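MIP07328p (Drosophila melanogaster, PDB 6FKK) is semaphorin 1b, a cell-surface axon guidance cue that acts as a chemorepellent, probably by binding plexin-type receptors through its sema domain. Local coordinates at residues N34-V38 against N48-N52; Q334-P340 against A354-I358; I296-C302 against P375-N381; S64-R69 against N103-P107. One frame throughout, in Å; residues are numbered along the deposited sequence.

Interaction 1: residues N34-V38 against N48-N52. With NAG (2-acetamido-2-deoxy-beta-D-glucopyranose), chain C.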
loop_
_atom_site.group_PDB
_atom_site.type_symbol
_atom_site.label_atom_id
_atom_site.label_comp_id
_atom_site.label_asym_id
_atom_site.label_seq_id
_atom_site.Cartn_x
_atom_site.Cartn_y
_atom_site.Cartn_z
ATOM N N ASN A 34 11.594 10.318 0.366
ATOM C CA ASN A 34 12.872 9.622 0.356
ATOM C C ASN A 34 13.441 9.697 1.771
ATOM O O ASN A 34 12.763 10.130 2.707
ATOM C CB ASN A 34 13.819 10.202 -0.705
ATOM C CG ASN A 34 13.909 11.714 -0.650
ATOM O OD1 ASN A 34 14.548 12.280 0.238
ATOM N ND2 ASN A 34 13.279 12.377 -1.612
ATOM N N ASP A 35 14.697 9.281 1.930
ATOM C CA ASP A 35 15.294 9.182 3.258
ATOM C C ASP A 35 15.488 10.531 3.940
ATOM O O ASP A 35 15.763 10.555 5.146
ATOM C CB ASP A 35 16.639 8.458 3.178
ATOM C CG ASP A 35 16.526 6.977 3.489
ATOM O OD1 ASP A 35 15.414 6.522 3.831
ATOM O OD2 ASP A 35 17.552 6.271 3.396
ATOM N N GLU A 36 15.351 11.644 3.223
ATOM C CA GLU A 36 15.649 12.952 3.790
ATOM C C GLU A 36 14.497 13.943 3.728
ATOM O O GLU A 36 14.363 14.758 4.642
ATOM C CB GLU A 36 16.871 13.564 3.087
ATOM C CG GLU A 36 18.143 12.748 3.257
ATOM C CD GLU A 36 19.302 13.296 2.450
ATOM O OE1 GLU A 36 19.086 14.236 1.658
ATOM O OE2 GLU A 36 20.431 12.785 2.610
ATOM N N PHE A 37 13.665 13.900 2.690
ATOM C CA PHE A 37 12.567 14.844 2.539
ATOM C C PHE A 37 11.300 14.110 2.129
ATOM O O PHE A 37 11.351 13.077 1.455
ATOM C CB PHE A 37 12.908 15.935 1.514
ATOM C CG PHE A 37 14.048 16.814 1.935
ATOM C CD1 PHE A 37 13.819 17.951 2.691
ATOM C CD2 PHE A 37 15.352 16.493 1.593
ATOM C CE1 PHE A 37 14.867 18.757 3.089
ATOM C CE2 PHE A 37 16.404 17.295 1.988
ATOM C CZ PHE A 37 16.162 18.426 2.741
ATOM N N VAL A 38 10.160 14.656 2.546
ATOM C CA VAL A 38 8.857 14.053 2.293
ATOM C C VAL A 38 7.871 15.155 1.921
ATOM O O VAL A 38 7.916 16.258 2.475
ATOM C CB VAL A 38 8.364 13.248 3.515
ATOM C CG1 VAL A 38 8.215 14.152 4.732
ATOM C CG2 VAL A 38 7.057 12.534 3.203
ATOM N N ASN A 48 6.819 20.616 1.956
ATOM C CA ASN A 48 8.114 19.951 1.832
ATOM C C ASN A 48 8.726 19.921 3.230
ATOM O O ASN A 48 9.094 20.967 3.776
ATOM C CB ASN A 48 9.013 20.682 0.830
ATOM C CG ASN A 48 10.260 19.881 0.451
ATOM O OD1 ASN A 48 10.456 18.762 0.921
ATOM N ND2 ASN A 48 11.104 20.454 -0.411
ATOM N N VAL A 49 8.815 18.731 3.819
ATOM C CA VAL A 49 9.162 18.571 5.227
ATOM C C VAL A 49 10.440 17.753 5.336
ATOM O O VAL A 49 10.529 16.653 4.778
ATOM C CB VAL A 49 8.023 17.898 6.015
ATOM C CG1 VAL A 49 8.399 17.761 7.480
ATOM C CG2 VAL A 49 6.731 18.682 5.852
ATOM N N SER A 50 11.420 18.287 6.059
ATOM C CA SER A 50 12.645 17.544 6.325
ATOM C C SER A 50 12.395 16.487 7.395
ATOM O O SER A 50 11.618 16.701 8.329
ATOM C CB SER A 50 13.753 18.499 6.768
ATOM O OG SER A 50 14.912 17.784 7.156
ATOM N N LEU A 51 13.057 15.339 7.256
ATOM C CA LEU A 51 12.786 14.195 8.118
ATOM C C LEU A 51 13.630 14.160 9.384
ATOM O O LEU A 51 13.322 13.375 10.288
ATOM C CB LEU A 51 12.991 12.886 7.346
ATOM C CG LEU A 51 11.866 12.501 6.384
ATOM C CD1 LEU A 51 12.097 11.113 5.807
ATOM C CD2 LEU A 51 10.523 12.574 7.089
ATOM N N ASN A 52 14.678 14.979 9.484
ATOM C CA ASN A 52 15.538 14.913 10.663
ATOM C C ASN A 52 14.838 15.481 11.893
ATOM O O ASN A 52 14.980 14.941 12.997
ATOM C CB ASN A 52 16.856 15.641 10.397
ATOM C CG ASN A 52 16.662 17.110 10.088
ATOM O OD1 ASN A 52 15.566 17.546 9.735
ATOM N ND2 ASN A 52 17.734 17.885 10.213
HETATM C C1 NAG C . 12.304 19.776 -0.841
HETATM C C2 NAG C . 12.574 19.908 -2.333
HETATM C C3 NAG C . 13.827 19.125 -2.708
HETATM C C4 NAG C . 15.013 19.668 -1.917
HETATM C C5 NAG C . 14.741 19.762 -0.411
HETATM C C6 NAG C . 15.754 20.648 0.284
HETATM C C7 NAG C . 10.839 18.516 -3.588
HETATM C C8 NAG C . 11.334 17.249 -2.943
HETATM N N2 NAG C . 11.448 19.672 -3.246
HETATM O O3 NAG C . 14.059 19.291 -4.106
HETATM O O4 NAG C . 16.138 18.821 -2.118
HETATM O O5 NAG C . 13.443 20.317 -0.102
HETATM O O6 NAG C . 16.161 21.728 -0.548
HETATM O O7 NAG C . 9.918 18.497 -4.411
#
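Phe37 lays its ring against the first N-acetylglucosamine of the glycan on Asn48, so that the sugar's C5 sits over the centre of one ring face, 3.5 Å above the plane. CG of Phe37 is anti to its own carbonyl carbon (chi1 -65°), which carries the ring out along the sheet surface toward the sugar. The N-glycosidic bond runs from Asn48 ND2 to C1 of the sugar. With CG anti to the backbone N (chi1 -168°), the Asn48 amide reaches toward Phe37, and its OD1 lies near Phe37 CB. On the same face of the sheet Ser50 is paired with Phe37, its CB 3.9 Å from Phe37 CE1.

On the face carrying Val38 and Val49 the contact between the segments is apolar, and Leu51 of the following loop joins it. Val38 CG1 packs on Leu51 CD2 at 3.7 Å, the two side chains crossing at about a right angle, and also lies against CB of Val49. Between the faces the backbones are joined by a reciprocal pair, Val38 N to Val49 O and Val49 N to Val38 O, both 3.0 Å. A third bond, Leu51 N to Glu36 O, closes the end nearest the turn before Phe37. Asn34 shapes that turn: its OD1 accepts from Glu36 N, an Asx turn, and from Phe37 N, completing an Asx motif, both donors arriving from the same face of its amide plane. Strands 37-41 and 45-50 thus form an antiparallel beta hairpin, the middle two strands of a four-stranded blade in the sema-domain beta-propeller, with the N-linked sugar lying over one face of an aromatic ring.

Interaction 2: residues Q334-P340 against A354-I358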
loop_
_atom_site.group_PDB
_atom_site.type_symbol
_atom_site.label_atom_id
_atom_site.label_comp_id
_atom_site.label_asym_id
_atom_site.label_seq_id
_atom_site.Cartn_x
_atom_site.Cartn_y
_atom_site.Cartn_z
ATOM N N GLN A 334 -11.178 -21.515 -26.518
ATOM C CA GLN A 334 -12.020 -20.348 -26.732
ATOM C C GLN A 334 -11.268 -19.030 -26.566
ATOM O O GLN A 334 -11.796 -17.982 -26.951
ATOM C CB GLN A 334 -13.220 -20.390 -25.777
ATOM C CG GLN A 334 -14.362 -19.455 -26.150
ATOM C CD GLN A 334 -15.483 -19.460 -25.128
ATOM O OE1 GLN A 334 -15.674 -20.437 -24.403
ATOM N NE2 GLN A 334 -16.229 -18.362 -25.062
ATOM N N VAL A 335 -10.054 -19.052 -26.024
ATOM C CA VAL A 335 -9.273 -17.829 -25.849
ATOM C C VAL A 335 -8.809 -17.339 -27.218
ATOM O O VAL A 335 -8.548 -18.157 -28.112
ATOM C CB VAL A 335 -8.091 -18.053 -24.892
ATOM C CG1 VAL A 335 -8.595 -18.462 -23.513
ATOM C CG2 VAL A 335 -7.141 -19.108 -25.444
ATOM N N PRO A 336 -8.703 -16.017 -27.431
ATOM C CA PRO A 336 -8.345 -15.486 -28.758
ATOM C C PRO A 336 -6.963 -15.928 -29.245
ATOM O O PRO A 336 -6.210 -16.590 -28.522
ATOM C CB PRO A 336 -8.395 -13.969 -28.554
ATOM C CG PRO A 336 -9.340 -13.777 -27.398
ATOM C CD PRO A 336 -9.099 -14.950 -26.497
ATOM N N LYS A 337 -6.627 -15.557 -30.487
ATOM C CA LYS A 337 -5.439 -16.117 -31.131
ATOM C C LYS A 337 -4.155 -15.645 -30.458
ATOM O O LYS A 337 -3.327 -16.495 -30.094
ATOM C CB LYS A 337 -5.489 -15.827 -32.631
ATOM C CG LYS A 337 -6.875 -16.008 -33.181
ATOM C CD LYS A 337 -7.025 -15.203 -34.410
ATOM C CE LYS A 337 -5.938 -15.521 -35.397
ATOM N NZ LYS A 337 -6.689 -15.608 -36.666
ATOM N N PRO A 338 -3.922 -14.347 -30.241
ATOM C CA PRO A 338 -2.957 -13.963 -29.210
ATOM C C PRO A 338 -3.643 -13.975 -27.856
ATOM O O PRO A 338 -4.851 -13.754 -27.745
ATOM C CB PRO A 338 -2.540 -12.541 -29.620
ATOM C CG PRO A 338 -3.767 -11.993 -30.235
ATOM C CD PRO A 338 -4.457 -13.155 -30.933
ATOM N N ARG A 339 -2.871 -14.278 -26.828
ATOM C CA ARG A 339 -3.455 -14.388 -25.498
ATOM C C ARG A 339 -3.865 -13.010 -24.992
ATOM O O ARG A 339 -3.090 -12.055 -25.116
ATOM C CB ARG A 339 -2.473 -15.036 -24.530
ATOM C CG ARG A 339 -3.024 -15.130 -23.127
ATOM C CD ARG A 339 -2.230 -16.078 -22.265
ATOM N NE ARG A 339 -2.856 -16.204 -20.955
ATOM C CZ ARG A 339 -3.884 -17.004 -20.697
ATOM N NH1 ARG A 339 -4.392 -17.047 -19.475
ATOM N NH2 ARG A 339 -4.402 -17.760 -21.657
ATOM N N PRO A 340 -5.067 -12.861 -24.435
ATOM C CA PRO A 340 -5.450 -11.568 -23.859
ATOM C C PRO A 340 -4.541 -11.198 -22.698
ATOM O O PRO A 340 -4.052 -12.060 -21.963
ATOM C CB PRO A 340 -6.892 -11.795 -23.387
ATOM C CG PRO A 340 -7.375 -12.952 -24.177
ATOM C CD PRO A 340 -6.178 -13.828 -24.404
ATOM N N ALA A 354 -11.403 -10.254 -30.225
ATOM C CA ALA A 354 -10.383 -10.404 -29.195
ATOM C C ALA A 354 -10.522 -9.333 -28.121
ATOM O O ALA A 354 -10.283 -9.598 -26.938
ATOM C CB ALA A 354 -8.991 -10.358 -29.824
ATOM N N VAL A 355 -10.910 -8.118 -28.514
ATOM C CA VAL A 355 -11.087 -7.048 -27.537
ATOM C C VAL A 355 -12.353 -7.276 -26.722
ATOM O O VAL A 355 -12.359 -7.093 -25.497
ATOM C CB VAL A 355 -11.102 -5.678 -28.239
ATOM C CG1 VAL A 355 -11.310 -4.565 -27.224
ATOM C CG2 VAL A 355 -9.808 -5.462 -29.012
ATOM N N ASN A 356 -13.445 -7.681 -27.379
ATOM C CA ASN A 356 -14.675 -7.970 -26.651
ATOM C C ASN A 356 -14.491 -9.123 -25.675
ATOM O O ASN A 356 -15.137 -9.151 -24.621
ATOM C CB ASN A 356 -15.814 -8.280 -27.623
ATOM C CG ASN A 356 -16.447 -7.029 -28.202
ATOM O OD1 ASN A 356 -17.235 -6.354 -27.539
ATOM N ND2 ASN A 356 -16.113 -6.718 -29.450
ATOM N N PHE A 357 -13.615 -10.077 -25.999
ATOM C CA PHE A 357 -13.386 -11.204 -25.101
ATOM C C PHE A 357 -12.787 -10.739 -23.780
ATOM O O PHE A 357 -13.290 -11.080 -22.702
ATOM C CB PHE A 357 -12.477 -12.235 -25.770
ATOM C CG PHE A 357 -12.189 -13.435 -24.914
ATOM C CD1 PHE A 357 -13.020 -14.541 -24.949
ATOM C CD2 PHE A 357 -11.088 -13.456 -24.073
ATOM C CE1 PHE A 357 -12.759 -15.646 -24.162
ATOM C CE2 PHE A 357 -10.822 -14.557 -23.284
ATOM C CZ PHE A 357 -11.658 -15.655 -23.329
ATOM N N ILE A 358 -11.705 -9.958 -23.841
ATOM C CA ILE A 358 -11.065 -9.498 -22.616
ATOM C C ILE A 358 -11.948 -8.511 -21.865
ATOM O O ILE A 358 -11.792 -8.343 -20.649
ATOM C CB ILE A 358 -9.682 -8.892 -22.925
ATOM C CG1 ILE A 358 -8.850 -8.784 -21.646
ATOM C CG2 ILE A 358 -9.820 -7.533 -23.588
ATOM C CD1 ILE A 358 -7.462 -8.242 -21.864
#
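Pro336 and Phe357 are the centre of a loop-on-helix contact in the sema domain, where the irregular segment 334-340 lies against one side of helix 352-360. The meeting is apolar, with no hydrogen bond between the segments. Phe357 extends its ring from the helix toward the loop, CG anti to the backbone N (chi1 -180°). Pro336 comes over one face of that ring in a CH-pi contact, CD 3.7 Å from the ring centroid and 21° off the normal, displaced toward the rim. Pro336 CB touches Ala354 CB, about a turn earlier in the helix, at 3.9 Å.

The second proline, Pro340, divides its ring between two helix residues. CG approaches Phe357 CD2 at 3.7 Å, while CB rests beside the side chain of Ile358, whose extended chain (chi1 -164°) brings CD1 along to it. Outside the two segments, Phe317 (edge-to-face) and His361 also meet the Phe357 ring, and Phe317 touches Val335 as well. At the para carbon, Phe357 CZ has Val335 CG1 as a neighbour at 4.2 Å.

Interaction 3: residues I296-C302 against P375-N381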
loop_
_atom_site.group_PDB
_atom_site.type_symbol
_atom_site.label_atom_id
_atom_site.label_comp_id
_atom_site.label_asym_id
_atom_site.label_seq_id
_atom_site.Cartn_x
_atom_site.Cartn_y
_atom_site.Cartn_z
ATOM N N ILE A 296 -16.017 -12.221 12.661
ATOM C CA ILE A 296 -15.524 -11.537 13.852
ATOM C C ILE A 296 -14.437 -10.552 13.436
ATOM O O ILE A 296 -13.679 -10.834 12.495
ATOM C CB ILE A 296 -15.011 -12.541 14.898
ATOM C CG1 ILE A 296 -13.986 -13.495 14.279
ATOM C CG2 ILE A 296 -16.169 -13.315 15.511
ATOM C CD1 ILE A 296 -13.626 -14.666 15.173
ATOM N N PRO A 297 -14.340 -9.387 14.077
ATOM C CA PRO A 297 -13.345 -8.390 13.655
ATOM C C PRO A 297 -11.939 -8.968 13.673
ATOM O O PRO A 297 -11.479 -9.505 14.684
ATOM C CB PRO A 297 -13.512 -7.263 14.683
ATOM C CG PRO A 297 -14.233 -7.883 15.838
ATOM C CD PRO A 297 -15.117 -8.934 15.243
ATOM N N GLY A 298 -11.266 -8.864 12.538
ATOM C CA GLY A 298 -9.947 -9.451 12.386
ATOM C C GLY A 298 -9.110 -8.669 11.403
ATOM O O GLY A 298 -9.626 -8.078 10.450
ATOM N N SER A 299 -7.801 -8.666 11.644
ATOM C CA SER A 299 -6.834 -8.032 10.763
ATOM C C SER A 299 -5.704 -9.008 10.481
ATOM O O SER A 299 -5.422 -9.902 11.283
ATOM C CB SER A 299 -6.267 -6.749 11.375
ATOM O OG SER A 299 -7.310 -5.870 11.744
ATOM N N ALA A 300 -5.053 -8.828 9.335
ATOM C CA ALA A 300 -3.974 -9.722 8.954
ATOM C C ALA A 300 -3.003 -9.003 8.032
ATOM O O ALA A 300 -3.366 -8.051 7.335
ATOM C CB ALA A 300 -4.502 -10.986 8.268
ATOM N N VAL A 301 -1.760 -9.478 8.036
ATOM C CA VAL A 301 -0.726 -9.017 7.120
ATOM C C VAL A 301 -0.331 -10.192 6.239
ATOM O O VAL A 301 0.105 -11.234 6.743
ATOM C CB VAL A 301 0.499 -8.461 7.862
ATOM C CG1 VAL A 301 1.616 -8.169 6.875
ATOM C CG2 VAL A 301 0.128 -7.210 8.634
ATOM N N CYS A 302 -0.485 -10.027 4.929
ATOM C CA CYS A 302 -0.051 -11.022 3.961
ATOM C C CYS A 302 0.977 -10.411 3.023
ATOM O O CYS A 302 0.949 -9.210 2.733
ATOM C CB CYS A 302 -1.225 -11.577 3.141
ATOM S SG CYS A 302 -2.190 -12.886 3.941
ATOM N N PRO A 375 -1.219 -15.894 6.597
ATOM C CA PRO A 375 -0.830 -14.537 6.987
ATOM C C PRO A 375 0.440 -14.533 7.822
ATOM O O PRO A 375 0.700 -15.443 8.613
ATOM C CB PRO A 375 -2.030 -14.043 7.805
ATOM C CG PRO A 375 -3.167 -14.893 7.368
ATOM C CD PRO A 375 -2.575 -16.231 7.066
ATOM N N LEU A 376 1.242 -13.485 7.628
ATOM C CA LEU A 376 2.431 -13.294 8.447
ATOM C C LEU A 376 2.086 -12.819 9.852
ATOM O O LEU A 376 2.902 -12.975 10.766
ATOM C CB LEU A 376 3.369 -12.296 7.771
ATOM C CG LEU A 376 3.805 -12.662 6.353
ATOM C CD1 LEU A 376 4.702 -11.579 5.779
ATOM C CD2 LEU A 376 4.513 -14.004 6.352
ATOM N N LEU A 377 0.899 -12.247 10.037
ATOM C CA LEU A 377 0.432 -11.801 11.343
ATOM C C LEU A 377 -1.084 -11.725 11.295
ATOM O O LEU A 377 -1.641 -11.201 10.328
ATOM C CB LEU A 377 1.021 -10.432 11.710
ATOM C CG LEU A 377 0.516 -9.783 13.001
ATOM C CD1 LEU A 377 1.064 -10.505 14.213
ATOM C CD2 LEU A 377 0.891 -8.315 13.049
ATOM N N THR A 378 -1.746 -12.253 12.321
ATOM C CA THR A 378 -3.192 -12.154 12.443
ATOM C C THR A 378 -3.552 -11.445 13.740
ATOM O O THR A 378 -2.867 -11.593 14.757
ATOM C CB THR A 378 -3.866 -13.535 12.405
ATOM O OG1 THR A 378 -3.457 -14.303 13.543
ATOM C CG2 THR A 378 -3.489 -14.279 11.137
ATOM N N LYS A 379 -4.628 -10.661 13.690
ATOM C CA LYS A 379 -5.158 -9.959 14.859
ATOM C C LYS A 379 -6.673 -10.127 14.842
ATOM O O LYS A 379 -7.365 -9.436 14.089
ATOM C CB LYS A 379 -4.761 -8.486 14.856
ATOM C CG LYS A 379 -3.384 -8.202 15.432
ATOM C CD LYS A 379 -3.113 -6.705 15.482
ATOM C CE LYS A 379 -2.032 -6.373 16.499
ATOM N NZ LYS A 379 -2.448 -6.756 17.879
ATOM N N VAL A 380 -7.185 -11.036 15.669
ATOM C CA VAL A 380 -8.593 -11.408 15.657
ATOM C C VAL A 380 -9.193 -11.154 17.033
ATOM O O VAL A 380 -8.534 -11.368 18.058
ATOM C CB VAL A 380 -8.778 -12.883 15.239
ATOM C CG1 VAL A 380 -10.249 -13.213 15.068
ATOM C CG2 VAL A 380 -8.020 -13.162 13.954
ATOM N N ASN A 381 -10.447 -10.690 17.048
ATOM C CA ASN A 381 -11.191 -10.430 18.282
ATOM C C ASN A 381 -10.481 -9.400 19.157
ATOM O O ASN A 381 -10.410 -9.536 20.379
ATOM C CB ASN A 381 -11.446 -11.724 19.061
ATOM C CG ASN A 381 -12.667 -12.473 18.560
ATOM O OD1 ASN A 381 -13.712 -11.874 18.296
ATOM N ND2 ASN A 381 -12.542 -13.789 18.423
#
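Ser299 and Lys379 exchange their backbone groups: Ser299 N gives to Lys379 O and Lys379 N gives to Ser299 O, each at 2.6 Å. Further along, Val301 N donates to Leu377 O, the donor lying in the carbonyl plane. The next acceptor, Val301 O, is satisfied by Leu376 N at 2.7 Å. Leu376 and Leu377 therefore both face Val301, a classic beta bulge at the start of strand 377-380. At the other end Asn381 N donates to Pro297 O at 2.8 Å. Alpha carbons add weaker contacts with the same carbonyls, as from Ala300 CA to Leu377 O.

The polar ends of Ser299 and Lys379 find partners outside the segments, Ser299 OG accepting a hydrogen bond from Leu386 N and Lys379 NZ making a salt bridge with Glu440, while Leu376 O accepts from Thr435 OG1 and Asn420 ND2. Apolar atoms complete the contact, with Ala300 CB against Pro375 CB at 4.0 Å and Cys302 SG, disulfide-bonded to Cys257, also close to Pro375.

Strand 298-305 lies between strand 282-290 and the short strand 377-380, which ends this run of pairings; Val301 packs on strand 386-396, while Ala300 and Pro375 both touch Phe267 of strand 265-279.

Interaction 4: residues S64-R69 against N103-P107; sequences STDADR and NSYKP
Asn103 reaches from the loop between strands 97-101 and 108-112 to the capped N-terminal end of helix 66-74, a polar loop-to-helix junction in the sema domain. Beyond CB, CG stands anti to the backbone N (chi1 -175°), which turns the amide toward the start of the helix. CG makes no bond of its own; its oxygen turns to Ser64 and its nitrogen to Asp68 and Lys106. At the tip, OD1 accepts from Ser64 OG at 2.8 Å, in the amide plane and on a lone pair. ND2 gives to two acceptors: Asp68 OD2 at 3.1 Å, met from above the carboxylate plane, and Lys106 O of its own loop at 2.9 Å. The amide and carboxylate planes stand 64° apart.

These bonds hold the amide's rotation from both ends. Ser104 OG lies 3.0 Å from OG of Ser64, the serine just before the N-cap, and may bond to it, though His83 O competes for the same proton. Thr65 is the N-cap: its OG1 accepts from Asp68 N. Just outside the segments, Ser104 shares a backbone hydrogen bond with His83 and its side chain touches Cys72 of the helix. Lys106 passes its aliphatic part beside the carboxylate, with CD 3.4 Å from Asp68 OD1.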
loop_
_atom_site.group_PDB
_atom_site.type_symbol
_atom_site.label_atom_id
_atom_site.label_comp_id
_atom_site.label_asym_id
_atom_site.label_seq_id
_atom_site.Cartn_x
_atom_site.Cartn_y
_atom_site.Cartn_z
ATOM N N SER A 64 -8.917 27.332 -3.527
ATOM C CA SER A 64 -10.044 27.357 -4.447
ATOM C C SER A 64 -10.608 28.767 -4.532
ATOM O O SER A 64 -10.784 29.438 -3.511
ATOM C CB SER A 64 -11.133 26.385 -3.992
ATOM O OG SER A 64 -10.674 25.046 -4.025
ATOM N N THR A 65 -10.887 29.214 -5.754
ATOM C CA THR A 65 -11.539 30.501 -5.937
ATOM C C THR A 65 -12.893 30.501 -5.239
ATOM O O THR A 65 -13.542 29.462 -5.094
ATOM C CB THR A 65 -11.720 30.805 -7.424
ATOM O OG1 THR A 65 -12.779 29.996 -7.950
ATOM C CG2 THR A 65 -10.440 30.503 -8.186
ATOM N N ASP A 66 -13.314 31.685 -4.792
ATOM C CA ASP A 66 -14.625 31.795 -4.163
ATOM C C ASP A 66 -15.732 31.372 -5.118
ATOM O O ASP A 66 -16.778 30.888 -4.677
ATOM C CB ASP A 66 -14.856 33.220 -3.663
ATOM C CG ASP A 66 -14.119 33.506 -2.369
ATOM O OD1 ASP A 66 -13.447 32.587 -1.852
ATOM O OD2 ASP A 66 -14.216 34.646 -1.866
ATOM N N ALA A 67 -15.517 31.531 -6.425
ATOM C CA ALA A 67 -16.462 30.989 -7.395
ATOM C C ALA A 67 -16.498 29.468 -7.329
ATOM O O ALA A 67 -17.571 28.861 -7.416
ATOM C CB ALA A 67 -16.099 31.458 -8.804
ATOM N N ASP A 68 -15.334 28.834 -7.165
ATOM C CA ASP A 68 -15.287 27.377 -7.094
ATOM C C ASP A 68 -15.889 26.862 -5.792
ATOM O O ASP A 68 -16.607 25.856 -5.789
ATOM C CB ASP A 68 -13.846 26.887 -7.245
ATOM C CG ASP A 68 -13.358 26.931 -8.682
ATOM O OD1 ASP A 68 -14.168 27.241 -9.580
ATOM O OD2 ASP A 68 -12.162 26.653 -8.910
ATOM N N ARG A 69 -15.602 27.532 -4.672
ATOM C CA ARG A 69 -16.141 27.082 -3.393
ATOM C C ARG A 69 -17.643 27.315 -3.311
ATOM O O ARG A 69 -18.376 26.486 -2.759
ATOM C CB ARG A 69 -15.425 27.784 -2.240
ATOM C CG ARG A 69 -16.034 27.496 -0.877
ATOM C CD ARG A 69 -15.265 28.195 0.224
ATOM N NE ARG A 69 -13.886 27.725 0.290
ATOM C CZ ARG A 69 -12.957 28.252 1.079
ATOM N NH1 ARG A 69 -13.257 29.272 1.870
ATOM N NH2 ARG A 69 -11.727 27.759 1.073
ATOM N N ASN A 103 -9.831 20.686 -5.435
ATOM C CA ASN A 103 -10.329 22.009 -5.818
ATOM C C ASN A 103 -11.849 22.094 -5.668
ATOM O O ASN A 103 -12.575 22.427 -6.607
ATOM C CB ASN A 103 -9.888 22.365 -7.241
ATOM C CG ASN A 103 -10.285 23.774 -7.645
ATOM O OD1 ASN A 103 -10.385 24.669 -6.805
ATOM N ND2 ASN A 103 -10.530 23.973 -8.935
ATOM N N SER A 104 -12.327 21.775 -4.467
ATOM C CA SER A 104 -13.743 21.891 -4.119
ATOM C C SER A 104 -14.620 21.138 -5.117
ATOM O O SER A 104 -15.546 21.693 -5.714
ATOM C CB SER A 104 -14.156 23.361 -4.022
ATOM O OG SER A 104 -13.311 24.068 -3.132
ATOM N N TYR A 105 -14.308 19.853 -5.301
ATOM C CA TYR A 105 -15.021 18.985 -6.237
ATOM C C TYR A 105 -14.988 19.539 -7.659
ATOM O O TYR A 105 -15.942 19.379 -8.426
ATOM C CB TYR A 105 -16.462 18.738 -5.779
ATOM C CG TYR A 105 -16.561 17.847 -4.557
ATOM C CD1 TYR A 105 -16.198 18.314 -3.301
ATOM C CD2 TYR A 105 -17.018 16.539 -4.662
ATOM C CE1 TYR A 105 -16.285 17.504 -2.183
ATOM C CE2 TYR A 105 -17.111 15.721 -3.549
ATOM C CZ TYR A 105 -16.743 16.209 -2.312
ATOM O OH TYR A 105 -16.832 15.400 -1.202
ATOM N N LYS A 106 -13.890 20.199 -8.015
ATOM C CA LYS A 106 -13.636 20.661 -9.380
ATOM C C LYS A 106 -12.170 20.389 -9.686
ATOM O O LYS A 106 -11.360 21.314 -9.811
ATOM C CB LYS A 106 -13.981 22.145 -9.529
ATOM C CG LYS A 106 -13.958 22.671 -10.958
ATOM C CD LYS A 106 -14.241 24.167 -10.990
ATOM C CE LYS A 106 -14.301 24.698 -12.415
ATOM N NZ LYS A 106 -13.005 24.551 -13.132
ATOM N N PRO A 107 -11.793 19.114 -9.805
ATOM C CA PRO A 107 -10.366 18.763 -9.824
ATOM C C PRO A 107 -9.640 19.340 -11.031
ATOM O O PRO A 107 -10.151 19.335 -12.153
ATOM C CB PRO A 107 -10.379 17.230 -9.854
ATOM C CG PRO A 107 -11.710 16.869 -10.416
ATOM C CD PRO A 107 -12.656 17.928 -9.935
#

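All four contacts belong to the sema domain, but they join different parts of it and do not touch. Interactions 1 and 3 are backbone-bonded strand pairs, one within a hairpin and one linking strands distant in sequence; interactions 2 and 4 attach loops to helices. All are partly buried; interactions 1, 2 and 3 include exposed residues, whereas interaction 4 has none among those that touch. Interaction 3 lies nearest the centre of the chain, about 17 Å from it, against about 31 Å for interaction 2. The chemistry follows the elements joined: carbonyl-amide ladders in 1 and 3, prolines against an aromatic ring in 2, and side-chain polar bonds in 4. Interaction 1 alone includes a sugar.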